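Long-range contacts in thioredoxin reductase (Streptomyces clavuligerus, PDB 4NTD), which is HlmI, an FAD-dependent oxidoreductase linked to holomycin, a flavoenzyme that forms disulfide bonds in natural products, apparently related to thioredoxin reductases: residues I31-I36 with L130-V136; L49-R54 with L319-V324; E105-E110 with T121-V125. One frame throughout, in Å; residues are numbered along the deposited sequence. Where two conformers were deposited one is given.

Overall arrangement
Interactions 1 and 3 both touch FAD, and they meet where V122 N lies 2.8 Å from L130 O and where I36 packs on V106 and V109. Interaction 1 is buried and pairs 31-36 in parallel with 134-136, after a corner from the crossing strand 130-132. Interaction 3 is an antiparallel hairpin pairing, buried at V106, V109 and V122, and partly or fully exposed along its acids and R123. Its strand 119-124 also pairs with strand 129-132, which belongs to interaction 1. Interaction 2 joins the end of helix 40-51 to helix 305-338, beside the second subunit. It is buried too, but rests mainly on side chains, and touches interaction 1 where Q322 OE1 lies 2.7 Å from R134 NH2.

Interaction 1 (I31-I36 with L130-V136); sequences IDVVVI and LSTRRVV. With FAD (flavin-adenine dinucleotide), chain C.
V34 is held between two residues of the neighbouring strand: its N donates to R134 O, and its O accepts V136 N at 3.0 Å. I36 N then closes on V136 O at 2.8 Å, so strands 31-36 and 134-136, with axes 21° apart, are parallel neighbours. The chain turns a corner at R133, as the 102° between strands 130-132 and 31-36 attests. At that corner T132 places OG1 anti to N (chi1 -176°), where it donates to R134 O on a lone pair and gives that oxygen a second donor; T132 CB meets V34 CG2 at 3.6 Å. R133 can be followed outward. CB lies 3.4 Å from D32 O, CG 3.8 Å from I31 O and CD 3.4 Å from D32 OD1. NH1 reaches D32 OD1 in a long salt bridge, 3.8 Å. NH2 forms salt bridges with E326 and D327, while D32 OD2 accepts from R55 N. At the far end I36 CG2 approaches FAD N1A at 3.7 Å, with I36 CD1 against V135. A central parallel strand leading into a glycine-rich turn (G37, G39, G42, consistent with GxGxxG) and a helix, beside bound FAD, marks the Rossmann-type dinucleotide-binding fold.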
loop_
_atom_site.group_PDB
_atom_site.type_symbol
_atom_site.label_atom_id
_atom_site.label_comp_id
_atom_site.label_asym_id
_atom_site.label_seq_id
_atom_site.Cartn_x
_atom_site.Cartn_y
_atom_site.Cartn_z
ATOM N N ILE A 31 9.390 -24.825 -6.848
ATOM C CA ILE A 31 9.220 -23.547 -6.156
ATOM C C ILE A 31 8.524 -22.573 -7.103
ATOM O O ILE A 31 8.924 -22.434 -8.263
ATOM C CB ILE A 31 10.578 -22.975 -5.695
ATOM C CG1 ILE A 31 11.238 -23.928 -4.689
ATOM C CG2 ILE A 31 10.407 -21.589 -5.079
ATOM C CD1 ILE A 31 12.731 -23.730 -4.542
ATOM N N ASP A 32 7.480 -21.910 -6.611
ATOM C CA ASP A 32 6.697 -20.988 -7.432
ATOM C C ASP A 32 7.264 -19.574 -7.407
ATOM O O ASP A 32 7.360 -18.925 -8.449
ATOM C CB ASP A 32 5.240 -20.965 -6.969
ATOM C CG ASP A 32 4.532 -22.283 -7.207
ATOM O OD1 ASP A 32 4.606 -22.804 -8.340
ATOM O OD2 ASP A 32 3.895 -22.794 -6.262
ATOM N N VAL A 33 7.625 -19.095 -6.218
ATOM C CA VAL A 33 8.124 -17.730 -6.057
ATOM C C VAL A 33 9.293 -17.674 -5.077
ATOM O O VAL A 33 9.240 -18.270 -4.001
ATOM C CB VAL A 33 7.025 -16.770 -5.543
ATOM C CG1 VAL A 33 7.480 -15.320 -5.672
ATOM C CG2 VAL A 33 5.717 -16.983 -6.292
ATOM N N VAL A 34 10.348 -16.962 -5.467
ATOM C CA VAL A 34 11.394 -16.563 -4.535
ATOM C C VAL A 34 11.247 -15.068 -4.271
ATOM O O VAL A 34 11.251 -14.257 -5.203
ATOM C CB VAL A 34 12.812 -16.888 -5.053
ATOM C CG1 VAL A 34 13.870 -16.311 -4.118
ATOM C CG2 VAL A 34 12.996 -18.392 -5.178
ATOM N N VAL A 35 11.097 -14.718 -2.997
ATOM C CA VAL A 35 11.005 -13.329 -2.568
ATOM C C VAL A 35 12.369 -12.936 -2.013
ATOM O O VAL A 35 12.849 -13.535 -1.049
ATOM C CB VAL A 35 9.906 -13.140 -1.502
ATOM C CG1 VAL A 35 9.819 -11.684 -1.064
ATOM C CG2 VAL A 35 8.560 -13.606 -2.040
ATOM N N ILE A 36 12.995 -11.944 -2.643
ATOM C CA ILE A 36 14.328 -11.490 -2.252
ATOM C C ILE A 36 14.183 -10.229 -1.403
ATOM O O ILE A 36 13.868 -9.150 -1.915
ATOM C CB ILE A 36 15.221 -11.234 -3.483
ATOM C CG1 ILE A 36 15.236 -12.476 -4.387
ATOM C CG2 ILE A 36 16.637 -10.878 -3.043
ATOM C CD1 ILE A 36 15.933 -12.284 -5.716
ATOM N N LEU A 130 18.593 -21.912 -6.229
ATOM C CA LEU A 130 17.198 -22.354 -6.295
ATOM C C LEU A 130 16.641 -22.081 -7.687
ATOM O O LEU A 130 16.980 -21.069 -8.300
ATOM C CB LEU A 130 16.322 -21.574 -5.313
ATOM C CG LEU A 130 16.747 -21.372 -3.860
ATOM C CD1 LEU A 130 17.612 -20.131 -3.703
ATOM C CD2 LEU A 130 15.501 -21.260 -2.994
ATOM N N SER A 131 15.767 -22.967 -8.160
ATOM C CA SER A 131 15.008 -22.744 -9.390
ATOM C C SER A 131 13.579 -22.353 -9.021
ATOM O O SER A 131 12.986 -22.957 -8.132
ATOM C CB SER A 131 15.001 -24.009 -10.246
ATOM O OG SER A 131 14.350 -23.784 -11.483
ATOM N N THR A 132 13.033 -21.347 -9.703
ATOM C CA THR A 132 11.703 -20.819 -9.379
ATOM C C THR A 132 10.959 -20.310 -10.615
ATOM O O THR A 132 11.576 -19.924 -11.608
ATOM C CB THR A 132 11.804 -19.688 -8.327
ATOM O OG1 THR A 132 10.492 -19.249 -7.949
ATOM C CG2 THR A 132 12.610 -18.501 -8.854
ATOM N N ARG A 133 9.629 -20.306 -10.545
ATOM C CA ARG A 133 8.806 -19.805 -11.648
ATOM C C ARG A 133 8.797 -18.277 -11.709
ATOM O O ARG A 133 8.744 -17.702 -12.798
ATOM C CB ARG A 133 7.370 -20.329 -11.539
ATOM C CG ARG A 133 7.261 -21.842 -11.620
ATOM C CD ARG A 133 5.822 -22.310 -11.479
ATOM N NE ARG A 133 5.029 -22.022 -12.669
ATOM C CZ ARG A 133 3.714 -22.217 -12.769
ATOM N NH1 ARG A 133 3.014 -22.692 -11.744
ATOM N NH2 ARG A 133 3.090 -21.922 -13.902
ATOM N N ARG A 134 8.846 -17.632 -10.543
ATOM C CA ARG A 134 8.727 -16.175 -10.440
ATOM C C ARG A 134 9.655 -15.612 -9.367
ATOM O O ARG A 134 10.093 -16.337 -8.468
ATOM C CB ARG A 134 7.286 -15.791 -10.099
ATOM C CG ARG A 134 6.241 -16.217 -11.120
ATOM C CD ARG A 134 6.384 -15.449 -12.421
ATOM N NE ARG A 134 5.285 -15.720 -13.346
ATOM C CZ ARG A 134 5.211 -16.762 -14.175
ATOM N NH1 ARG A 134 6.175 -17.679 -14.224
ATOM N NH2 ARG A 134 4.152 -16.890 -14.966
ATOM N N VAL A 135 9.942 -14.316 -9.468
ATOM C CA VAL A 135 10.764 -13.607 -8.485
ATOM C C VAL A 135 10.098 -12.289 -8.085
ATOM O O VAL A 135 9.577 -11.567 -8.938
ATOM C CB VAL A 135 12.178 -13.315 -9.037
ATOM C CG1 VAL A 135 12.998 -12.489 -8.050
ATOM C CG2 VAL A 135 12.897 -14.617 -9.359
ATOM N N VAL A 136 10.111 -11.998 -6.785
ATOM C CA VAL A 136 9.745 -10.684 -6.261
ATOM C C VAL A 136 10.993 -10.087 -5.619
ATOM O O VAL A 136 11.554 -10.674 -4.691
ATOM C CB VAL A 136 8.620 -10.768 -5.207
ATOM C CG1 VAL A 136 8.295 -9.383 -4.653
ATOM C CG2 VAL A 136 7.376 -11.414 -5.802
HETATM P PA FAD C . 13.393 -2.972 3.928
HETATM O O1A FAD C . 12.467 -2.884 5.112
HETATM O O2A FAD C . 14.668 -2.173 3.956
HETATM O O5B FAD C . 13.772 -4.515 3.713
HETATM C C5B FAD C . 14.633 -4.905 2.651
HETATM C C4B FAD C . 15.260 -6.238 3.019
HETATM O O4B FAD C . 15.932 -6.775 1.882
HETATM C C3B FAD C . 16.302 -6.108 4.128
HETATM O O3B FAD C . 15.957 -6.938 5.244
HETATM C C2B FAD C . 17.609 -6.543 3.485
HETATM O O2B FAD C . 18.442 -7.281 4.384
HETATM C C1B FAD C . 17.135 -7.402 2.325
HETATM N N9A FAD C . 18.057 -7.529 1.175
HETATM C C8A FAD C . 18.594 -6.528 0.454
HETATM N N7A FAD C . 19.366 -7.022 -0.544
HETATM C C5A FAD C . 19.319 -8.364 -0.468
HETATM C C6A FAD C . 19.900 -9.498 -1.216
HETATM N N6A FAD C . 20.716 -9.274 -2.270
HETATM N N1A FAD C . 19.592 -10.752 -0.806
HETATM C C2A FAD C . 18.782 -10.986 0.248
HETATM N N3A FAD C . 18.217 -9.996 0.967
HETATM C C4A FAD C . 18.446 -8.694 0.662
HETATM N N1 FAD C . 8.863 4.069 7.846
HETATM C C2 FAD C . 7.711 4.102 8.554
HETATM O O2 FAD C . 6.655 3.789 7.966
HETATM N N3 FAD C . 7.666 4.456 9.851
HETATM C C4 FAD C . 8.773 4.796 10.536
HETATM O O4 FAD C . 8.700 5.125 11.738
HETATM C C4X FAD C . 10.080 4.775 9.838
HETATM N N5 FAD C . 11.248 5.104 10.445
HETATM C C5X FAD C . 12.417 5.082 9.750
HETATM C C6 FAD C . 13.602 5.422 10.397
HETATM C C7 FAD C . 14.817 5.409 9.719
HETATM C C7M FAD C . 16.089 5.782 10.440
HETATM C C8 FAD C . 14.855 5.024 8.285
HETATM C C8M FAD C . 16.158 5.012 7.528
HETATM C C9 FAD C . 13.676 4.683 7.630
HETATM C C9A FAD C . 12.452 4.697 8.306
HETATM N N10 FAD C . 11.236 4.350 7.663
HETATM C C10 FAD C . 10.048 4.383 8.413
HETATM C "C1'" FAD C . 11.157 3.944 6.254
HETATM C "C2'" FAD C . 11.300 2.424 6.169
HETATM O "O2'" FAD C . 12.668 2.066 6.415
HETATM C "C3'" FAD C . 10.876 1.887 4.802
HETATM O "O3'" FAD C . 9.535 2.308 4.524
HETATM C "C4'" FAD C . 10.928 0.362 4.712
HETATM O "O4'" FAD C . 12.171 -0.147 5.208
HETATM C "C5'" FAD C . 10.763 -0.119 3.276
HETATM O "O5'" FAD C . 10.442 -1.508 3.292
HETATM P P FAD C . 11.053 -2.523 2.209
HETATM O O1P FAD C . 11.000 -1.879 0.851
HETATM O O2P FAD C . 10.407 -3.865 2.446
HETATM O O3P FAD C . 12.638 -2.589 2.550
HETATM O O HOH W 1 11.753 -25.435 -8.312
#

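Interaction 2 (L49-R54 with L319-V324); sequences LARARR and LNHQLV. With GSH (glutathione), chain B.
A Schellman motif ends helix 40-51, and its last residue, R54, reaches across to N320 on helix 305-338. The evidence for the motif is twofold: R53, with positive phi, bonds through N to A50 O, and R54 N returns to L49 O at 3.1 Å. This turn aims R54 at the long helix. Its NE donates to N320 OD1 at 2.8 Å with an N-H...O angle of 159°, the oxygen lying in the guanidinium plane; NH2 adds a weak bond to the same OD1 at 3.2 Å. The amide plane is turned 60° from the guanidinium. N320 extends its CG anti to the backbone N (chi1 -179°), which carries OD1 over to the arginine and to A52 CB. L323 CB lies over one guanidinium face, nearer its margin than its centre, and V324 CG2 meets NH2 at the edge, 3.5 Å away. Nearby, L49 CD2 and L319 CD2 touch at 3.9 Å, the two side chains crossing at about a right angle. A leucine in place of R54 would have no N-H to offer, and N320 OD1 would probably be left without its two arginine donors and D327 with one salt bridge fewer. The other end of the amide, N320 ND2, bonds to Y164 OH of the second subunit, and R51 forms a salt bridge with E169 there, placing the contact at the subunit interface. On the next residue, H321 points CB away from 49-54, and its NE2 donates to a glutathione that R65 of the second subunit also holds, meeting OE1 at 2.9 Å.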
loop_
_atom_site.group_PDB
_atom_site.type_symbol
_atom_site.label_atom_id
_atom_site.label_comp_id
_atom_site.label_asym_id
_atom_site.label_seq_id
_atom_site.Cartn_x
_atom_site.Cartn_y
_atom_site.Cartn_z
ATOM N N LEU A 49 0.859 -14.841 -1.125
ATOM C CA LEU A 49 1.230 -15.950 -2.010
ATOM C C LEU A 49 1.149 -17.317 -1.327
ATOM O O LEU A 49 0.679 -18.283 -1.931
ATOM C CB LEU A 49 2.630 -15.738 -2.595
ATOM C CG LEU A 49 2.743 -14.599 -3.611
ATOM C CD1 LEU A 49 4.201 -14.224 -3.835
ATOM C CD2 LEU A 49 2.069 -14.969 -4.926
ATOM N N ALA A 50 1.601 -17.399 -0.076
ATOM C CA ALA A 50 1.522 -18.648 0.691
ATOM C C ALA A 50 0.069 -19.020 0.994
ATOM O O ALA A 50 -0.301 -20.194 0.934
ATOM C CB ALA A 50 2.327 -18.540 1.979
ATOM N N ARG A 51 -0.752 -18.018 1.304
ATOM C CA ARG A 51 -2.191 -18.228 1.489
ATOM C C ARG A 51 -2.872 -18.688 0.191
ATOM O O ARG A 51 -3.905 -19.359 0.234
ATOM C CB ARG A 51 -2.861 -16.959 2.027
ATOM C CG ARG A 51 -2.608 -16.708 3.512
ATOM C CD ARG A 51 -3.282 -15.430 3.994
ATOM N NE ARG A 51 -4.660 -15.375 3.521
ATOM C CZ ARG A 51 -5.677 -16.062 4.038
ATOM N NH1 ARG A 51 -5.510 -16.843 5.102
ATOM N NH2 ARG A 51 -6.883 -15.950 3.493
ATOM N N ALA A 52 -2.282 -18.331 -0.952
ATOM C CA ALA A 52 -2.733 -18.806 -2.265
ATOM C C ALA A 52 -2.159 -20.183 -2.641
ATOM O O ALA A 52 -2.272 -20.612 -3.793
ATOM C CB ALA A 52 -2.396 -17.778 -3.336
ATOM N N ARG A 53 -1.545 -20.848 -1.659
ATOM C CA ARG A 53 -1.008 -22.204 -1.814
ATOM C C ARG A 53 0.130 -22.290 -2.837
ATOM O O ARG A 53 0.373 -23.348 -3.418
ATOM C CB ARG A 53 -2.126 -23.202 -2.155
ATOM C CG ARG A 53 -3.340 -23.095 -1.243
ATOM C CD ARG A 53 -4.275 -24.282 -1.401
ATOM N NE ARG A 53 -3.761 -25.478 -0.738
ATOM C CZ ARG A 53 -4.283 -26.691 -0.879
ATOM N NH1 ARG A 53 -5.333 -26.875 -1.667
ATOM N NH2 ARG A 53 -3.754 -27.723 -0.237
ATOM N N ARG A 54 0.833 -21.177 -3.043
ATOM C CA ARG A 54 2.033 -21.169 -3.872
ATOM C C ARG A 54 3.213 -21.498 -2.970
ATOM O O ARG A 54 3.238 -21.091 -1.805
ATOM C CB ARG A 54 2.246 -19.806 -4.532
ATOM C CG ARG A 54 1.125 -19.376 -5.465
ATOM C CD ARG A 54 0.994 -20.300 -6.665
ATOM N NE ARG A 54 -0.038 -19.835 -7.586
ATOM C CZ ARG A 54 -0.409 -20.464 -8.700
ATOM N NH1 ARG A 54 0.165 -21.609 -9.063
ATOM N NH2 ARG A 54 -1.366 -19.940 -9.458
ATOM N N LEU A 319 0.675 -11.366 -9.409
ATOM C CA LEU A 319 1.558 -12.490 -9.706
ATOM C C LEU A 319 0.784 -13.810 -9.713
ATOM O O LEU A 319 0.918 -14.605 -10.647
ATOM C CB LEU A 319 2.718 -12.528 -8.702
ATOM C CG LEU A 319 3.887 -13.487 -8.958
ATOM C CD1 LEU A 319 5.123 -13.010 -8.208
ATOM C CD2 LEU A 319 3.550 -14.921 -8.569
ATOM N N ASN A 320 -0.032 -14.041 -8.688
ATOM C CA ASN A 320 -0.831 -15.262 -8.634
ATOM C C ASN A 320 -1.818 -15.342 -9.794
ATOM O O ASN A 320 -1.988 -16.402 -10.392
ATOM C CB ASN A 320 -1.592 -15.388 -7.318
ATOM C CG ASN A 320 -2.411 -16.664 -7.252
ATOM O OD1 ASN A 320 -1.858 -17.763 -7.201
ATOM N ND2 ASN A 320 -3.730 -16.529 -7.281
ATOM N N HIS A 321 -2.462 -14.221 -10.105
ATOM C CA HIS A 321 -3.393 -14.156 -11.233
ATOM C C HIS A 321 -2.741 -14.599 -12.532
ATOM O O HIS A 321 -3.321 -15.372 -13.296
ATOM C CB HIS A 321 -3.950 -12.743 -11.399
ATOM C CG HIS A 321 -5.295 -12.564 -10.784
ATOM N ND1 HIS A 321 -6.403 -12.207 -11.519
ATOM C CD2 HIS A 321 -5.722 -12.736 -9.512
ATOM C CE1 HIS A 321 -7.450 -12.146 -10.720
ATOM N NE2 HIS A 321 -7.063 -12.460 -9.495
ATOM N N GLN A 322 -1.531 -14.112 -12.778
ATOM C CA GLN A 322 -0.850 -14.430 -14.021
ATOM C C GLN A 322 -0.287 -15.858 -14.012
ATOM O O GLN A 322 -0.208 -16.492 -15.065
ATOM C CB GLN A 322 0.221 -13.385 -14.335
ATOM C CG GLN A 322 0.598 -13.343 -15.809
ATOM C CD GLN A 322 1.599 -14.416 -16.187
ATOM O OE1 GLN A 322 2.404 -14.842 -15.360
ATOM N NE2 GLN A 322 1.544 -14.871 -17.433
ATOM N N LEU A 323 0.081 -16.372 -12.837
ATOM C CA LEU A 323 0.454 -17.788 -12.713
ATOM C C LEU A 323 -0.722 -18.697 -13.065
ATOM O O LEU A 323 -0.537 -19.717 -13.724
ATOM C CB LEU A 323 0.966 -18.131 -11.307
ATOM C CG LEU A 323 2.457 -17.949 -11.022
ATOM C CD1 LEU A 323 2.747 -18.338 -9.580
ATOM C CD2 LEU A 323 3.319 -18.769 -11.971
ATOM N N VAL A 324 -1.925 -18.325 -12.629
ATOM C CA VAL A 324 -3.128 -19.070 -13.004
ATOM C C VAL A 324 -3.304 -19.049 -14.524
ATOM O O VAL A 324 -3.570 -20.085 -15.129
ATOM C CB VAL A 324 -4.396 -18.527 -12.307
ATOM C CG1 VAL A 324 -5.653 -19.157 -12.898
ATOM C CG2 VAL A 324 -4.332 -18.790 -10.810
HETATM N N1 GSH B . -9.832 -8.443 -9.748
HETATM C CA1 GSH B . -9.601 -9.770 -10.322
HETATM C C1 GSH B . -9.427 -9.598 -11.844
HETATM O O11 GSH B . -10.482 -9.525 -12.520
HETATM O O12 GSH B . -8.257 -9.547 -12.299
HETATM C CB1 GSH B . -10.792 -10.679 -10.135
HETATM C CG1 GSH B . -10.441 -11.950 -9.362
HETATM C CD1 GSH B . -10.128 -11.575 -7.916
HETATM O OE1 GSH B . -8.971 -11.518 -7.503
HETATM N N2 GSH B . -11.217 -11.446 -7.154
HETATM C CA2 GSH B . -11.164 -11.066 -5.739
HETATM C C2 GSH B . -11.081 -9.599 -5.684
HETATM O O2 GSH B . -11.298 -8.856 -6.643
HETATM C CB2 GSH B . -9.803 -11.294 -5.079
HETATM S SG2 GSH B . -9.659 -12.188 -3.480
HETATM N N3 GSH B . -10.590 -9.263 -4.507
HETATM C CA3 GSH B . -10.198 -7.944 -4.249
HETATM C C3 GSH B . -10.963 -7.196 -3.124
HETATM O O31 GSH B . -11.770 -7.890 -2.268
HETATM O O32 GSH B . -10.784 -5.919 -2.957
#

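Interaction 3 (E105-E110 with T121-V125); sequences EVDDVE and TVRLV. With FAD (flavin-adenine dinucleotide), chain C.
V106 and V122 form the apolar centre, their CG1 methyls 3.7 Å apart, with V109 on the same side of the hairpin and packing its CG1 toward V122 CG2. V34 and I36 of strand 31-36 cover these valines. Around them runs an antiparallel pairing in which R123 N donates to D108 O, and E110 and T121 exchange two backbone bonds. The register slips by one at D107 and D108, a classic beta bulge. Both amides turn to a single oxygen, D107 N at 2.9 Å from R123 O and D108 N at 3.3 Å from it, the latter weakly. Next to the bulge, V106 offers its backbone to the FAD adenine: N donates to N1A at 3.0 Å, and O accepts from N6A at 2.9 Å. The polar edge lies on the face of D108, E110 and R123. In one of two deposited conformers, R123 is extended from CG to NE and lies alongside D108, with NH1 2.7 Å from D108 OD2; the two planes are only 12° apart. NH2 and NH1 both converge end-on on the single oxygen E110 OE2, at 2.9 and 3.0 Å, although that carboxylate is turned 59° from the guanidinium. T121 CG2 sits over one guanidinium face. One guanidinium between two carboxylates would be expected to offset about half their charge and so ease the repulsion between D108 and E110, while backbone atoms alone supply both V106 bonds to the adenine.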
loop_
_atom_site.group_PDB
_atom_site.type_symbol
_atom_site.label_atom_id
_atom_site.label_comp_id
_atom_site.label_asym_id
_atom_site.label_seq_id
_atom_site.Cartn_x
_atom_site.Cartn_y
_atom_site.Cartn_z
ATOM N N GLU A 105 22.264 -13.904 1.308
ATOM C CA GLU A 105 22.310 -12.828 0.324
ATOM C C GLU A 105 22.267 -13.399 -1.086
ATOM O O GLU A 105 23.115 -14.209 -1.459
ATOM C CB GLU A 105 23.582 -11.989 0.505
ATOM C CG GLU A 105 23.668 -10.798 -0.444
ATOM C CD GLU A 105 24.910 -9.945 -0.249
ATOM O OE1 GLU A 105 25.598 -10.083 0.783
ATOM O OE2 GLU A 105 25.197 -9.119 -1.141
ATOM N N VAL A 106 21.277 -12.972 -1.865
ATOM C CA VAL A 106 21.204 -13.326 -3.278
ATOM C C VAL A 106 22.188 -12.444 -4.036
ATOM O O VAL A 106 22.153 -11.221 -3.898
ATOM C CB VAL A 106 19.787 -13.112 -3.849
ATOM C CG1 VAL A 106 19.758 -13.403 -5.346
ATOM C CG2 VAL A 106 18.777 -13.982 -3.111
ATOM N N ASP A 107 23.069 -13.054 -4.825
ATOM C CA ASP A 107 24.007 -12.275 -5.635
ATOM C C ASP A 107 23.815 -12.442 -7.147
ATOM O O ASP A 107 24.509 -11.790 -7.923
ATOM C CB ASP A 107 25.455 -12.561 -5.219
ATOM C CG ASP A 107 25.962 -13.902 -5.700
ATOM O OD1 ASP A 107 25.148 -14.815 -5.949
ATOM O OD2 ASP A 107 27.196 -14.040 -5.823
ATOM N N ASP A 108 22.873 -13.287 -7.565
ATOM C CA ASP A 108 22.546 -13.412 -8.987
ATOM C C ASP A 108 21.153 -13.999 -9.209
ATOM O O ASP A 108 20.721 -14.890 -8.477
ATOM C CB ASP A 108 23.586 -14.282 -9.707
ATOM C CG ASP A 108 23.421 -14.270 -11.218
ATOM O OD1 ASP A 108 23.214 -13.182 -11.795
ATOM O OD2 ASP A 108 23.506 -15.350 -11.836
ATOM N N VAL A 109 20.460 -13.474 -10.219
ATOM C CA VAL A 109 19.213 -14.054 -10.713
ATOM C C VAL A 109 19.311 -14.133 -12.238
ATOM O O VAL A 109 19.555 -13.123 -12.897
ATOM C CB VAL A 109 17.981 -13.211 -10.319
ATOM C CG1 VAL A 109 16.695 -13.883 -10.790
ATOM C CG2 VAL A 109 17.938 -12.992 -8.812
ATOM N N GLU A 110 19.133 -15.336 -12.786
ATOM C CA GLU A 110 19.235 -15.567 -14.229
ATOM C C GLU A 110 17.920 -16.107 -14.779
ATOM O O GLU A 110 17.335 -17.026 -14.208
ATOM C CB GLU A 110 20.364 -16.555 -14.530
ATOM C CG GLU A 110 20.595 -16.811 -16.015
ATOM C CD GLU A 110 21.839 -17.638 -16.290
ATOM O OE1 GLU A 110 22.295 -17.651 -17.454
ATOM O OE2 GLU A 110 22.365 -18.275 -15.351
ATOM N N THR A 121 16.836 -18.897 -12.108
ATOM C CA THR A 121 17.776 -19.475 -11.159
ATOM C C THR A 121 18.246 -18.366 -10.228
ATOM O O THR A 121 18.788 -17.358 -10.682
ATOM C CB THR A 121 18.990 -20.108 -11.864
ATOM O OG1 THR A 121 18.544 -21.127 -12.767
ATOM C CG2 THR A 121 19.943 -20.730 -10.847
ATOM N N VAL A 122 18.021 -18.558 -8.930
ATOM C CA VAL A 122 18.435 -17.607 -7.902
ATOM C C VAL A 122 19.653 -18.192 -7.195
ATOM O O VAL A 122 19.595 -19.316 -6.701
ATOM C CB VAL A 122 17.298 -17.358 -6.892
ATOM C CG1 VAL A 122 17.755 -16.430 -5.772
ATOM C CG2 VAL A 122 16.081 -16.778 -7.601
ATOM N N ARG A 123 20.744 -17.427 -7.157
ATOM C CA ARG A 123 22.008 -17.894 -6.586
ATOM C C ARG A 123 22.408 -17.035 -5.388
ATOM O O ARG A 123 22.364 -15.804 -5.451
ATOM C CB ARG A 123 23.113 -17.878 -7.651
ATOM C CG ARG A 123 22.811 -18.757 -8.861
ATOM C CD ARG A 123 23.938 -18.755 -9.885
ATOM N NE ARG A 123 23.643 -19.641 -11.011
ATOM C CZ ARG A 123 23.257 -19.228 -12.214
ATOM N NH1 ARG A 123 23.127 -17.933 -12.468
ATOM N NH2 ARG A 123 23.008 -20.112 -13.171
ATOM N N LEU A 124 22.792 -17.697 -4.294
ATOM C CA LEU A 124 23.200 -17.019 -3.063
ATOM C C LEU A 124 24.715 -16.950 -2.945
ATOM O O LEU A 124 25.431 -17.787 -3.500
ATOM C CB LEU A 124 22.656 -17.749 -1.830
ATOM C CG LEU A 124 21.204 -17.504 -1.417
ATOM C CD1 LEU A 124 20.232 -17.954 -2.495
ATOM C CD2 LEU A 124 20.917 -18.217 -0.104
ATOM N N VAL A 125 25.192 -15.959 -2.197
ATOM C CA VAL A 125 26.592 -15.911 -1.790
ATOM C C VAL A 125 26.873 -17.194 -1.005
ATOM O O VAL A 125 26.123 -17.544 -0.093
ATOM C CB VAL A 125 26.898 -14.678 -0.909
ATOM C CG1 VAL A 125 28.339 -14.715 -0.415
ATOM C CG2 VAL A 125 26.637 -13.387 -1.676
HETATM P PA FAD C . 13.393 -2.972 3.928
HETATM O O1A FAD C . 12.467 -2.884 5.112
HETATM O O2A FAD C . 14.668 -2.173 3.956
HETATM O O5B FAD C . 13.772 -4.515 3.713
HETATM C C5B FAD C . 14.633 -4.905 2.651
HETATM C C4B FAD C . 15.260 -6.238 3.019
HETATM O O4B FAD C . 15.932 -6.775 1.882
HETATM C C3B FAD C . 16.302 -6.108 4.128
HETATM O O3B FAD C . 15.957 -6.938 5.244
HETATM C C2B FAD C . 17.609 -6.543 3.485
HETATM O O2B FAD C . 18.442 -7.281 4.384
HETATM C C1B FAD C . 17.135 -7.402 2.325
HETATM N N9A FAD C . 18.057 -7.529 1.175
HETATM C C8A FAD C . 18.594 -6.528 0.454
HETATM N N7A FAD C . 19.366 -7.022 -0.544
HETATM C C5A FAD C . 19.319 -8.364 -0.468
HETATM C C6A FAD C . 19.900 -9.498 -1.216
HETATM N N6A FAD C . 20.716 -9.274 -2.270
HETATM N N1A FAD C . 19.592 -10.752 -0.806
HETATM C C2A FAD C . 18.782 -10.986 0.248
HETATM N N3A FAD C . 18.217 -9.996 0.967
HETATM C C4A FAD C . 18.446 -8.694 0.662
HETATM N N1 FAD C . 8.863 4.069 7.846
HETATM C C2 FAD C . 7.711 4.102 8.554
HETATM O O2 FAD C . 6.655 3.789 7.966
HETATM N N3 FAD C . 7.666 4.456 9.851
HETATM C C4 FAD C . 8.773 4.796 10.536
HETATM O O4 FAD C . 8.700 5.125 11.738
HETATM C C4X FAD C . 10.080 4.775 9.838
HETATM N N5 FAD C . 11.248 5.104 10.445
HETATM C C5X FAD C . 12.417 5.082 9.750
HETATM C C6 FAD C . 13.602 5.422 10.397
HETATM C C7 FAD C . 14.817 5.409 9.719
HETATM C C7M FAD C . 16.089 5.782 10.440
HETATM C C8 FAD C . 14.855 5.024 8.285
HETATM C C8M FAD C . 16.158 5.012 7.528
HETATM C C9 FAD C . 13.676 4.683 7.630
HETATM C C9A FAD C . 12.452 4.697 8.306
HETATM N N10 FAD C . 11.236 4.350 7.663
HETATM C C10 FAD C . 10.048 4.383 8.413
HETATM C "C1'" FAD C . 11.157 3.944 6.254
HETATM C "C2'" FAD C . 11.300 2.424 6.169
HETATM O "O2'" FAD C . 12.668 2.066 6.415
HETATM C "C3'" FAD C . 10.876 1.887 4.802
HETATM O "O3'" FAD C . 9.535 2.308 4.524
HETATM C "C4'" FAD C . 10.928 0.362 4.712
HETATM O "O4'" FAD C . 12.171 -0.147 5.208
HETATM C "C5'" FAD C . 10.763 -0.119 3.276
HETATM O "O5'" FAD C . 10.442 -1.508 3.292
HETATM P P FAD C . 11.053 -2.523 2.209
HETATM O O1P FAD C . 11.000 -1.879 0.851
HETATM O O2P FAD C . 10.407 -3.865 2.446
HETATM O O3P FAD C . 12.638 -2.589 2.550
HETATM O O HOH W 2 24.269 -16.029 1.553
#